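Local atomic coordinates of glycerophosphoryl diester phosphodiesterase (Agrobacterium tumefaciens str. C58, PDB entry 3KS6), a protein that belongs to the glycerophosphoryl diester phosphodiesterase family, within the TIM-barrel group of proteins, and carries a bound magnesium ion. Residues I5-G10 with D232-A237; A30-E35 with A239-H244; A93-V96 with N101-C104; I182-V187 with G225-T230. All blocks are in the same frame, centred on the assembly; numbering follows the deposited sequence.

All four contacts reach one curled sheet, whose main strands form the parallel barrel of a TIM fold. Interactions 1 and 2, with centres about 8 Å apart, both set the last helix, 234-249, against the barrel; Ser-7 O and Glu-35 N, 2.8 Å apart, probably bond the neighbouring strands of the two. Interaction 3 is about 16 Å from interaction 2 and meets it through a probable bond of Arg-103 N to Val-34 O (2.9 Å). Interaction 4 lies about 15 Å from interaction 1, whose Ala-6 N sits 2.9 Å from Phe-229 O. Glu-35 of interaction 2 binds the magnesium ion, with the His-8 side chain of interaction 1 about 4 Å from that ion.

Interaction 1. Residues I5-G10 with D232-A237; sequences IASHRG and DRPTLA. With ACT (acetate ion), chain H.
Alongside each other at the mouth of the barrel, His-8 and Asp-232 point the same way. From the start of the histidine side chain, CB already packs 3.2 Å from Asp-232 OD1. With CG anti to the backbone N (chi1 -171°), the imidazole then turns its ND1 edge to that same oxygen. ND1 donates to Asp-232 OD1 at 2.7 Å, the acceptor lying in the ring plane, although the bond meets OD1 on its syn side 32° out of the carboxylate plane. Thr-12 OG1 also bonds to OD1, so two partners hold the oxygen that fixes the rotation of the ring. One face of the imidazole is covered by Arg-9 CG. The pair sits where strand 4-8 of the TIM barrel ends and the loop before helix 234-249 begins, beside the magnesium site. Farther round the ring, His-8 CE1 comes 3.2 Å from acetate OXT, and NE2 donates to OXT at 2.9 Å. Arg-9 NH2 reaches this oxygen too, at 2.7 Å and in the guanidinium plane. Lower in the barrel wall, Ser-7 OG, bonded to Thr-26, rests against Pro-234 CG, while Ile-5 CD1 packs on Ala-237 CB at 3.9 Å.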
loop_
_atom_site.group_PDB
_atom_site.type_symbol
_atom_site.label_atom_id
_atom_site.label_comp_id
_atom_site.label_asym_id
_atom_site.label_seq_id
_atom_site.Cartn_x
_atom_site.Cartn_y
_atom_site.Cartn_z
ATOM N N ILE A 5 0.502 -11.556 -2.533
ATOM C CA ILE A 5 -0.775 -10.865 -2.521
ATOM C C ILE A 5 -0.809 -9.891 -1.349
ATOM O O ILE A 5 -0.547 -10.290 -0.191
ATOM C CB ILE A 5 -1.958 -11.828 -2.371
ATOM C CG1 ILE A 5 -2.101 -12.693 -3.620
ATOM C CG2 ILE A 5 -3.287 -11.042 -2.136
ATOM C CD1 ILE A 5 -3.130 -13.805 -3.483
ATOM N N ALA A 6 -1.152 -8.628 -1.642
ATOM C CA ALA A 6 -1.332 -7.608 -0.614
ATOM C C ALA A 6 -2.773 -7.108 -0.625
ATOM O O ALA A 6 -3.279 -6.737 -1.656
ATOM C CB ALA A 6 -0.348 -6.419 -0.794
ATOM N N SER A 7 -3.419 -7.080 0.535
ATOM C CA SER A 7 -4.806 -6.660 0.642
ATOM C C SER A 7 -4.891 -5.133 0.683
ATOM O O SER A 7 -4.441 -4.523 1.643
ATOM C CB SER A 7 -5.395 -7.234 1.920
ATOM O OG SER A 7 -6.718 -6.821 2.171
ATOM N N HIS A 8 -5.483 -4.538 -0.361
ATOM C CA HIS A 8 -5.488 -3.080 -0.563
ATOM C C HIS A 8 -6.437 -2.426 0.408
ATOM O O HIS A 8 -7.638 -2.635 0.347
ATOM C CB HIS A 8 -5.857 -2.758 -2.017
ATOM C CG HIS A 8 -5.688 -1.313 -2.402
ATOM N ND1 HIS A 8 -6.722 -0.542 -2.911
ATOM C CD2 HIS A 8 -4.593 -0.511 -2.385
ATOM C CE1 HIS A 8 -6.270 0.678 -3.151
ATOM N NE2 HIS A 8 -4.978 0.718 -2.878
ATOM N N ARG A 9 -5.880 -1.652 1.325
ATOM C CA ARG A 9 -6.655 -0.951 2.336
ATOM C C ARG A 9 -7.475 -1.917 3.218
ATOM O O ARG A 9 -8.516 -1.558 3.754
ATOM C CB ARG A 9 -7.562 0.121 1.706
ATOM C CG ARG A 9 -6.853 1.007 0.697
ATOM C CD ARG A 9 -7.721 2.149 0.209
ATOM N NE ARG A 9 -7.137 2.741 -0.998
ATOM C CZ ARG A 9 -7.776 3.512 -1.866
ATOM N NH1 ARG A 9 -9.051 3.840 -1.697
ATOM N NH2 ARG A 9 -7.119 3.949 -2.931
ATOM N N GLY A 10 -6.984 -3.141 3.381
ATOM C CA GLY A 10 -7.692 -4.150 4.127
ATOM C C GLY A 10 -8.733 -4.905 3.316
ATOM O O GLY A 10 -9.417 -5.727 3.877
ATOM N N ASP A 232 -8.161 -5.026 -4.121
ATOM C CA ASP A 232 -9.358 -4.750 -3.331
ATOM C C ASP A 232 -10.220 -5.988 -3.115
ATOM O O ASP A 232 -11.228 -5.895 -2.405
ATOM C CB ASP A 232 -10.237 -3.678 -4.008
ATOM C CG ASP A 232 -9.733 -2.282 -3.789
ATOM O OD1 ASP A 232 -8.891 -2.069 -2.887
ATOM O OD2 ASP A 232 -10.230 -1.388 -4.520
ATOM N N ARG A 233 -9.834 -7.125 -3.723
ATOM C CA ARG A 233 -10.571 -8.390 -3.580
ATOM C C ARG A 233 -9.623 -9.536 -3.167
ATOM O O ARG A 233 -9.397 -10.489 -3.934
ATOM C CB ARG A 233 -11.305 -8.728 -4.884
ATOM C CG ARG A 233 -12.471 -7.770 -5.191
ATOM C CD ARG A 233 -13.410 -8.372 -6.250
ATOM N NE ARG A 233 -14.630 -7.572 -6.517
ATOM C CZ ARG A 233 -14.764 -6.604 -7.433
ATOM N NH1 ARG A 233 -13.741 -6.207 -8.195
ATOM N NH2 ARG A 233 -15.940 -5.990 -7.588
ATOM N N PRO A 234 -9.078 -9.433 -1.960
ATOM C CA PRO A 234 -8.097 -10.394 -1.482
ATOM C C PRO A 234 -8.615 -11.834 -1.444
ATOM O O PRO A 234 -7.872 -12.766 -1.746
ATOM C CB PRO A 234 -7.770 -9.881 -0.079
ATOM C CG PRO A 234 -8.979 -9.022 0.332
ATOM C CD PRO A 234 -9.325 -8.368 -0.960
ATOM N N THR A 235 -9.888 -12.003 -1.119
ATOM C CA THR A 235 -10.478 -13.337 -1.026
ATOM C C THR A 235 -10.443 -13.996 -2.404
ATOM O O THR A 235 -9.994 -15.120 -2.542
ATOM C CB THR A 235 -11.889 -13.262 -0.419
ATOM O OG1 THR A 235 -11.814 -12.704 0.920
ATOM C CG2 THR A 235 -12.521 -14.659 -0.383
ATOM N N LEU A 236 -10.841 -13.252 -3.436
ATOM C CA LEU A 236 -10.797 -13.713 -4.827
ATOM C C LEU A 236 -9.392 -13.947 -5.294
ATOM O O LEU A 236 -9.123 -14.933 -5.957
ATOM C CB LEU A 236 -11.497 -12.696 -5.757
ATOM C CG LEU A 236 -11.421 -12.980 -7.273
ATOM C CD1 LEU A 236 -12.145 -14.302 -7.601
ATOM C CD2 LEU A 236 -11.968 -11.821 -8.100
ATOM N N ALA A 237 -8.481 -13.051 -4.944
ATOM C CA ALA A 237 -7.100 -13.178 -5.351
ATOM C C ALA A 237 -6.487 -14.465 -4.792
ATOM O O ALA A 237 -5.749 -15.145 -5.491
ATOM C CB ALA A 237 -6.276 -11.970 -4.885
HETATM C C ACT H . -4.272 3.403 -5.106
HETATM O O ACT H . -4.912 2.698 -5.932
HETATM O OXT ACT H . -4.620 3.377 -3.895
HETATM C CH3 ACT H . -3.126 4.262 -5.543
#

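Interaction 2. Residues A30-E35 with A239-H244; sequences ALEEVE and ALRTEH. With MG (magnesium ion), chain F.
A bend at chi2 (74°) in Glu-32 and one at chi3 (65°) in Arg-241, after an extended start from helix 234-249, bring the two charged groups together. Coming from opposite directions, they form a two-pronged, end-on salt bridge. Arg-241 NH1 donates to Glu-32 OE1 at 2.9 Å, nearly in the guanidinium plane, and NH2 donates to Glu-32 OE2 at 3.0 Å on the syn lone pair. The two flat groups are twisted by 48°, so the pairing is not coplanar, and NH1 approaches OE1 from outside the carboxylate plane. Each side has further partners: Ile-5 N bonds to Glu-32 OE1, and Arg-241 NH1 also donates to Thr-3 O. A water adds a link, giving a hydrogen to Ala-30 O at 2.6 Å and accepting weakly from Arg-241 NH2. Such a web of bonds holds the guanidinium in place and ties the final helix to the loop leading into strand 33-40. Along that strand the chain runs from this charged pair to Glu-35, whose OE2 binds the magnesium ion at 2.1 Å. Asp-37, Glu-105 and two waters are among the other ligands, an acidic metal site at the C-terminal ends of TIM-barrel strands.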
loop_
_atom_site.group_PDB
_atom_site.type_symbol
_atom_site.label_atom_id
_atom_site.label_comp_id
_atom_site.label_asym_id
_atom_site.label_seq_id
_atom_site.Cartn_x
_atom_site.Cartn_y
_atom_site.Cartn_z
ATOM N N ALA A 30 -4.857 -16.181 4.142
ATOM C CA ALA A 30 -3.661 -16.810 3.651
ATOM C C ALA A 30 -3.073 -15.982 2.522
ATOM O O ALA A 30 -3.029 -16.432 1.377
ATOM C CB ALA A 30 -3.985 -18.230 3.149
ATOM N N LEU A 31 -2.637 -14.768 2.869
ATOM C CA LEU A 31 -1.968 -13.847 1.957
ATOM C C LEU A 31 -0.803 -13.275 2.742
ATOM O O LEU A 31 -0.651 -13.557 3.927
ATOM C CB LEU A 31 -2.920 -12.781 1.362
ATOM C CG LEU A 31 -3.867 -12.025 2.303
ATOM C CD1 LEU A 31 -3.124 -11.270 3.413
ATOM C CD2 LEU A 31 -4.813 -11.102 1.497
ATOM N N GLU A 32 0.004 -12.442 2.104
ATOM C CA GLU A 32 1.294 -12.076 2.651
ATOM C C GLU A 32 1.402 -10.699 3.222
ATOM O O GLU A 32 2.193 -10.499 4.118
ATOM C CB GLU A 32 2.359 -12.236 1.577
ATOM C CG GLU A 32 2.606 -13.704 1.197
ATOM C CD GLU A 32 1.502 -14.274 0.365
ATOM O OE1 GLU A 32 1.110 -13.542 -0.560
ATOM O OE2 GLU A 32 1.034 -15.427 0.604
ATOM N N GLU A 33 0.635 -9.742 2.683
ATOM C CA GLU A 33 0.687 -8.360 3.164
ATOM C C GLU A 33 -0.674 -7.683 3.222
ATOM O O GLU A 33 -1.620 -8.058 2.530
ATOM C CB GLU A 33 1.605 -7.516 2.259
ATOM C CG GLU A 33 3.056 -7.930 2.267
ATOM C CD GLU A 33 3.890 -7.266 1.164
ATOM O OE1 GLU A 33 3.361 -6.408 0.438
ATOM O OE2 GLU A 33 5.064 -7.638 0.999
ATOM N N VAL A 34 -0.746 -6.684 4.082
ATOM C CA VAL A 34 -1.858 -5.757 4.118
ATOM C C VAL A 34 -1.290 -4.414 3.707
ATOM O O VAL A 34 -0.218 -4.023 4.190
ATOM C CB VAL A 34 -2.541 -5.682 5.492
ATOM C CG1 VAL A 34 -1.606 -5.147 6.567
ATOM C CG2 VAL A 34 -3.850 -4.843 5.419
ATOM N N GLU A 35 -1.964 -3.739 2.762
ATOM C CA GLU A 35 -1.558 -2.408 2.329
ATOM C C GLU A 35 -2.423 -1.337 3.002
ATOM O O GLU A 35 -3.623 -1.514 3.134
ATOM C CB GLU A 35 -1.606 -2.267 0.798
ATOM C CG GLU A 35 -0.899 -0.965 0.300
ATOM C CD GLU A 35 -1.798 0.268 0.197
ATOM O OE1 GLU A 35 -3.014 0.170 0.364
ATOM O OE2 GLU A 35 -1.259 1.378 -0.040
ATOM N N ALA A 239 -8.059 -17.209 -3.977
ATOM C CA ALA A 239 -8.706 -18.315 -4.734
ATOM C C ALA A 239 -8.100 -18.505 -6.111
ATOM O O ALA A 239 -7.769 -19.630 -6.521
ATOM C CB ALA A 239 -10.193 -18.058 -4.881
ATOM N N LEU A 240 -7.973 -17.408 -6.849
ATOM C CA LEU A 240 -7.372 -17.469 -8.178
ATOM C C LEU A 240 -5.926 -17.924 -8.131
ATOM O O LEU A 240 -5.482 -18.678 -9.015
ATOM C CB LEU A 240 -7.467 -16.096 -8.861
ATOM C CG LEU A 240 -8.830 -15.697 -9.388
ATOM C CD1 LEU A 240 -8.834 -14.284 -9.930
ATOM C CD2 LEU A 240 -9.218 -16.706 -10.490
ATOM N N ARG A 241 -5.172 -17.491 -7.110
ATOM C CA ARG A 241 -3.771 -17.898 -7.037
ATOM C C ARG A 241 -3.670 -19.409 -6.743
ATOM O O ARG A 241 -2.881 -20.106 -7.364
ATOM C CB ARG A 241 -3.005 -17.080 -5.982
ATOM C CG ARG A 241 -1.555 -17.436 -5.911
ATOM C CD ARG A 241 -0.761 -16.579 -4.964
ATOM N NE ARG A 241 -1.187 -16.758 -3.580
ATOM C CZ ARG A 241 -0.637 -16.128 -2.545
ATOM N NH1 ARG A 241 0.360 -15.284 -2.724
ATOM N NH2 ARG A 241 -1.100 -16.319 -1.328
ATOM N N THR A 242 -4.487 -19.902 -5.823
ATOM C CA THR A 242 -4.509 -21.333 -5.511
ATOM C C THR A 242 -4.768 -22.191 -6.770
ATOM O O THR A 242 -4.057 -23.158 -7.050
ATOM C CB THR A 242 -5.505 -21.627 -4.399
ATOM O OG1 THR A 242 -5.003 -21.061 -3.189
ATOM C CG2 THR A 242 -5.716 -23.137 -4.234
ATOM N N GLU A 243 -5.763 -21.783 -7.534
ATOM C CA GLU A 243 -6.117 -22.395 -8.803
ATOM C C GLU A 243 -4.957 -22.298 -9.803
ATOM O O GLU A 243 -4.595 -23.298 -10.460
ATOM C CB GLU A 243 -7.387 -21.678 -9.275
ATOM C CG GLU A 243 -7.981 -22.004 -10.615
ATOM C CD GLU A 243 -9.107 -20.995 -10.939
ATOM O OE1 GLU A 243 -8.946 -20.232 -11.918
ATOM O OE2 GLU A 243 -10.105 -20.928 -10.172
ATOM N N HIS A 244 -4.312 -21.125 -9.871
ATOM C CA HIS A 244 -3.152 -20.892 -10.767
ATOM C C HIS A 244 -1.976 -21.853 -10.443
ATOM O O HIS A 244 -1.300 -22.381 -11.338
ATOM C CB HIS A 244 -2.682 -19.428 -10.648
ATOM C CG HIS A 244 -1.878 -18.947 -11.823
ATOM N ND1 HIS A 244 -0.514 -19.127 -11.916
ATOM C CD2 HIS A 244 -2.248 -18.286 -12.947
ATOM C CE1 HIS A 244 -0.080 -18.615 -13.056
ATOM N NE2 HIS A 244 -1.114 -18.100 -13.702
HETATM MG MG MG F . -2.119 3.023 -0.941
HETATM O O HOH W 1 -2.974 -18.721 0.048
HETATM O O HOH W 2 -4.042 2.335 -0.363
HETATM O O HOH W 3 -3.065 4.475 -2.108
#

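Interaction 3. Residues A93-V96 with N101-C104; sequences ALYV and NFRC
The edge of Phe-102 is turned toward the face of Tyr-95, and this offset edge-to-face pair is the aromatic part of the contact. Their centroids are 5.5 Å apart and the planes stand at 65°. In the phenylalanine, chi2 of -5° brings the ring plane close to the CA-CB bond, with CD1 nearly eclipsing CA; CE1, next along that side of the ring, is the touching corner. A second edge-to-face pair joins Phe-102 to Phe-36 of the neighbouring strand 33-40.

Apolar packing is concentrated on that one carbon. Phe-102 CE1 lies 3.7 Å from Tyr-95 CG and 3.9 Å from Tyr-95 CB, so it meets the base of the tyrosine and not the hydroxyl end. Val-34 touches both rings, and Met-131 packs on both as well.

Polar bonds stay at the margins. Tyr-95 OH makes a weak hydrogen bond to Phe-23 O of helix 20-27, and Arg-134 bonds both Tyr-95 O and Asn-101 OD1, bridging the two ends of the short link between the segments. Helix 88-95 is thereby packed against strand 101-106, the strand that follows it, on the outer side of the barrel sheet.

With no hydrogen bond across the segments, their direct cohesion rests mainly on dispersion, with probably a small electrostatic share from the Phe-102 edge turned toward the Tyr-95 face.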
loop_
_atom_site.group_PDB
_atom_site.type_symbol
_atom_site.label_atom_id
_atom_site.label_comp_id
_atom_site.label_asym_id
_atom_site.label_seq_id
_atom_site.Cartn_x
_atom_site.Cartn_y
_atom_site.Cartn_z
ATOM N N ALA A 93 -1.902 -3.512 16.658
ATOM C CA ALA A 93 -2.493 -4.500 17.593
ATOM C C ALA A 93 -3.207 -5.634 16.878
ATOM O O ALA A 93 -3.216 -6.788 17.349
ATOM C CB ALA A 93 -3.448 -3.807 18.553
ATOM N N LEU A 94 -3.822 -5.352 15.730
ATOM C CA LEU A 94 -4.482 -6.415 14.995
ATOM C C LEU A 94 -3.504 -7.440 14.393
ATOM O O LEU A 94 -3.911 -8.556 14.064
ATOM C CB LEU A 94 -5.337 -5.826 13.865
ATOM C CG LEU A 94 -6.510 -4.946 14.260
ATOM C CD1 LEU A 94 -7.153 -4.399 12.956
ATOM C CD2 LEU A 94 -7.521 -5.766 15.128
ATOM N N TYR A 95 -2.265 -7.027 14.143
ATOM C CA TYR A 95 -1.304 -7.840 13.383
ATOM C C TYR A 95 -0.205 -8.468 14.251
ATOM O O TYR A 95 0.662 -9.185 13.741
ATOM C CB TYR A 95 -0.727 -7.017 12.211
ATOM C CG TYR A 95 -1.739 -6.954 11.072
ATOM C CD1 TYR A 95 -2.810 -6.091 11.125
ATOM C CD2 TYR A 95 -1.646 -7.800 9.987
ATOM C CE1 TYR A 95 -3.744 -6.052 10.141
ATOM C CE2 TYR A 95 -2.581 -7.786 8.994
ATOM C CZ TYR A 95 -3.633 -6.906 9.063
ATOM O OH TYR A 95 -4.593 -6.869 8.072
ATOM N N VAL A 96 -0.289 -8.243 15.555
ATOM C CA VAL A 96 0.741 -8.691 16.503
ATOM C C VAL A 96 1.039 -10.178 16.343
ATOM O O VAL A 96 2.220 -10.559 16.271
ATOM C CB VAL A 96 0.364 -8.375 17.992
ATOM C CG1 VAL A 96 -0.768 -9.248 18.477
ATOM C CG2 VAL A 96 1.575 -8.546 18.901
ATOM N N ASN A 101 2.221 -9.287 6.902
ATOM C CA ASN A 101 3.093 -8.166 7.171
ATOM C C ASN A 101 2.586 -6.898 6.528
ATOM O O ASN A 101 1.560 -6.922 5.875
ATOM C CB ASN A 101 4.487 -8.516 6.745
ATOM C CG ASN A 101 5.077 -9.615 7.609
ATOM O OD1 ASN A 101 4.762 -9.733 8.795
ATOM N ND2 ASN A 101 5.922 -10.413 7.020
ATOM N N PHE A 102 3.299 -5.790 6.745
ATOM C CA PHE A 102 2.788 -4.476 6.380
ATOM C C PHE A 102 3.414 -3.969 5.092
ATOM O O PHE A 102 4.631 -4.125 4.894
ATOM C CB PHE A 102 3.167 -3.449 7.462
ATOM C CG PHE A 102 2.269 -3.405 8.705
ATOM C CD1 PHE A 102 1.117 -4.146 8.844
ATOM C CD2 PHE A 102 2.560 -2.470 9.696
ATOM C CE1 PHE A 102 0.306 -4.016 9.966
ATOM C CE2 PHE A 102 1.726 -2.340 10.820
ATOM C CZ PHE A 102 0.607 -3.136 10.936
ATOM N N ARG A 103 2.585 -3.327 4.264
ATOM C CA ARG A 103 3.008 -2.536 3.118
ATOM C C ARG A 103 2.418 -1.124 3.406
ATOM O O ARG A 103 1.214 -0.874 3.268
ATOM C CB ARG A 103 2.514 -3.144 1.794
ATOM C CG ARG A 103 2.756 -2.271 0.538
ATOM C CD ARG A 103 2.068 -2.892 -0.608
ATOM N NE ARG A 103 1.965 -2.067 -1.808
ATOM C CZ ARG A 103 2.443 -2.390 -3.004
ATOM N NH1 ARG A 103 3.055 -3.559 -3.242
ATOM N NH2 ARG A 103 2.211 -1.562 -4.007
ATOM N N CYS A 104 3.280 -0.246 3.864
ATOM C CA CYS A 104 2.892 1.068 4.349
ATOM C C CYS A 104 3.130 2.148 3.296
ATOM O O CYS A 104 4.264 2.344 2.897
ATOM C CB CYS A 104 3.740 1.360 5.605
ATOM S SG CYS A 104 3.481 2.989 6.320
#

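Interaction 4. Residues I182-V187 with G225-T230; sequences IHEIGV and GVKVFT
Glu-184 meets Lys-227 and Val-228 at the start of strand 184-188. Just before it, the backbone of His-183 is already paired with Asp-206 of the next strand. Glu-184 itself reaches across with CG anti to the backbone N (chi1 -180°) and the rest of the chain extended, which carries its carboxylate into the buried interior. Lys-227, equally extended, crosses it at about a right angle. NZ donates to Glu-184 OE1 at 2.8 Å, a salt bridge in which the ammonium sits above the carboxylate plane, 49° out of it, instead of lying within that plane. The lysine methylenes follow the carboxylate too: CD is 3.6 Å from Glu-184 OE2, and CE is 3.5 Å from OE1. Glu-184 OE2 also has Val-228 CG1 at 3.8 Å. Lys-227 NZ has a second salt bridge to Asp-206 OD2, so one ammonium is shared by two acids, an arrangement likely to keep all three charged. Ile-185 then pairs through its backbone with Asp-206 and Gly-208, so strand 206-210 runs alongside as the neighbour; separately, Gly-186 O accepts from the side chain of Trp-210 through NE1. Lys-227 therefore links the beginnings of three successive parallel strands: a buried salt-bridge cluster at the N-terminal end of the TIM-barrel strands, the end away from the magnesium ion.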
loop_
_atom_site.group_PDB
_atom_site.type_symbol
_atom_site.label_atom_id
_atom_site.label_comp_id
_atom_site.label_asym_id
_atom_site.label_seq_id
_atom_site.Cartn_x
_atom_site.Cartn_y
_atom_site.Cartn_z
ATOM N N ILE A 182 16.554 2.960 -5.631
ATOM C CA ILE A 182 15.281 2.251 -5.475
ATOM C C ILE A 182 15.462 0.914 -6.204
ATOM O O ILE A 182 15.928 0.891 -7.345
ATOM C CB ILE A 182 14.078 3.110 -6.057
ATOM C CG1 ILE A 182 13.924 4.419 -5.233
ATOM C CG2 ILE A 182 12.771 2.336 -6.057
ATOM C CD1 ILE A 182 13.123 5.496 -5.917
ATOM N N HIS A 183 15.069 -0.171 -5.548
ATOM C CA HIS A 183 15.279 -1.522 -6.060
ATOM C C HIS A 183 14.018 -2.214 -6.525
ATOM O O HIS A 183 14.103 -3.341 -7.010
ATOM C CB HIS A 183 15.952 -2.360 -4.989
ATOM C CG HIS A 183 17.186 -1.718 -4.451
ATOM N ND1 HIS A 183 18.276 -1.450 -5.247
ATOM C CD2 HIS A 183 17.483 -1.241 -3.223
ATOM C CE1 HIS A 183 19.207 -0.856 -4.524
ATOM N NE2 HIS A 183 18.744 -0.706 -3.295
ATOM N N GLU A 184 12.868 -1.530 -6.427
ATOM C CA GLU A 184 11.602 -2.093 -6.825
ATOM C C GLU A 184 10.636 -0.983 -7.214
ATOM O O GLU A 184 10.618 0.065 -6.553
ATOM C CB GLU A 184 10.988 -2.862 -5.650
ATOM C CG GLU A 184 9.659 -3.505 -5.966
ATOM C CD GLU A 184 9.108 -4.434 -4.888
ATOM O OE1 GLU A 184 9.819 -4.803 -3.927
ATOM O OE2 GLU A 184 7.915 -4.796 -5.017
ATOM N N ILE A 185 9.880 -1.190 -8.300
ATOM C CA ILE A 185 8.784 -0.287 -8.671
ATOM C C ILE A 185 7.481 -1.058 -8.677
ATOM O O ILE A 185 7.466 -2.298 -8.823
ATOM C CB ILE A 185 8.990 0.450 -10.045
ATOM C CG1 ILE A 185 8.878 -0.527 -11.217
ATOM C CG2 ILE A 185 10.327 1.161 -10.053
ATOM C CD1 ILE A 185 8.968 0.105 -12.621
ATOM N N GLY A 186 6.375 -0.335 -8.533
ATOM C CA GLY A 186 5.046 -0.915 -8.671
ATOM C C GLY A 186 4.300 -0.071 -9.688
ATOM O O GLY A 186 4.294 1.142 -9.561
ATOM N N VAL A 187 3.743 -0.716 -10.713
ATOM C CA VAL A 187 2.936 -0.050 -11.729
ATOM C C VAL A 187 1.481 -0.528 -11.659
ATOM O O VAL A 187 1.187 -1.680 -11.221
ATOM C CB VAL A 187 3.525 -0.271 -13.193
ATOM C CG1 VAL A 187 5.033 0.087 -13.242
ATOM C CG2 VAL A 187 3.315 -1.711 -13.709
ATOM N N GLY A 225 3.717 -13.315 -13.473
ATOM C CA GLY A 225 4.633 -13.808 -12.463
ATOM C C GLY A 225 5.259 -12.653 -11.711
ATOM O O GLY A 225 6.420 -12.715 -11.341
ATOM N N VAL A 226 4.486 -11.585 -11.506
ATOM C CA VAL A 226 4.992 -10.371 -10.864
ATOM C C VAL A 226 5.310 -10.634 -9.380
ATOM O O VAL A 226 4.809 -11.591 -8.786
ATOM C CB VAL A 226 4.014 -9.180 -11.049
ATOM C CG1 VAL A 226 3.664 -8.959 -12.541
ATOM C CG2 VAL A 226 2.784 -9.320 -10.170
ATOM N N LYS A 227 6.149 -9.787 -8.777
ATOM C CA LYS A 227 6.567 -10.008 -7.409
ATOM C C LYS A 227 5.408 -9.971 -6.443
ATOM O O LYS A 227 5.318 -10.796 -5.523
ATOM C CB LYS A 227 7.624 -8.958 -6.988
ATOM C CG LYS A 227 8.130 -9.157 -5.588
ATOM C CD LYS A 227 9.219 -8.116 -5.212
ATOM C CE LYS A 227 9.663 -8.280 -3.751
ATOM N NZ LYS A 227 10.814 -7.387 -3.497
ATOM N N VAL A 228 4.533 -8.975 -6.610
ATOM C CA VAL A 228 3.460 -8.731 -5.674
ATOM C C VAL A 228 2.447 -7.872 -6.402
ATOM O O VAL A 228 2.827 -7.159 -7.367
ATOM C CB VAL A 228 3.966 -7.964 -4.440
ATOM C CG1 VAL A 228 4.616 -6.617 -4.848
ATOM C CG2 VAL A 228 2.830 -7.751 -3.380
ATOM N N PHE A 229 1.189 -7.968 -5.965
ATOM C CA PHE A 229 0.144 -7.020 -6.388
ATOM C C PHE A 229 -0.758 -6.691 -5.244
ATOM O O PHE A 229 -0.978 -7.529 -4.359
ATOM C CB PHE A 229 -0.663 -7.514 -7.596
ATOM C CG PHE A 229 -1.444 -8.790 -7.357
ATOM C CD1 PHE A 229 -2.741 -8.724 -6.929
ATOM C CD2 PHE A 229 -0.893 -10.039 -7.646
ATOM C CE1 PHE A 229 -3.501 -9.909 -6.666
ATOM C CE2 PHE A 229 -1.637 -11.227 -7.447
ATOM C CZ PHE A 229 -2.937 -11.154 -6.964
ATOM N N THR A 230 -1.242 -5.445 -5.206
ATOM C CA THR A 230 -2.301 -5.063 -4.279
ATOM C C THR A 230 -3.666 -5.273 -4.947
ATOM O O THR A 230 -3.823 -5.144 -6.161
ATOM C CB THR A 230 -2.204 -3.644 -3.809
ATOM O OG1 THR A 230 -2.279 -2.758 -4.940
ATOM C CG2 THR A 230 -0.880 -3.438 -2.965
#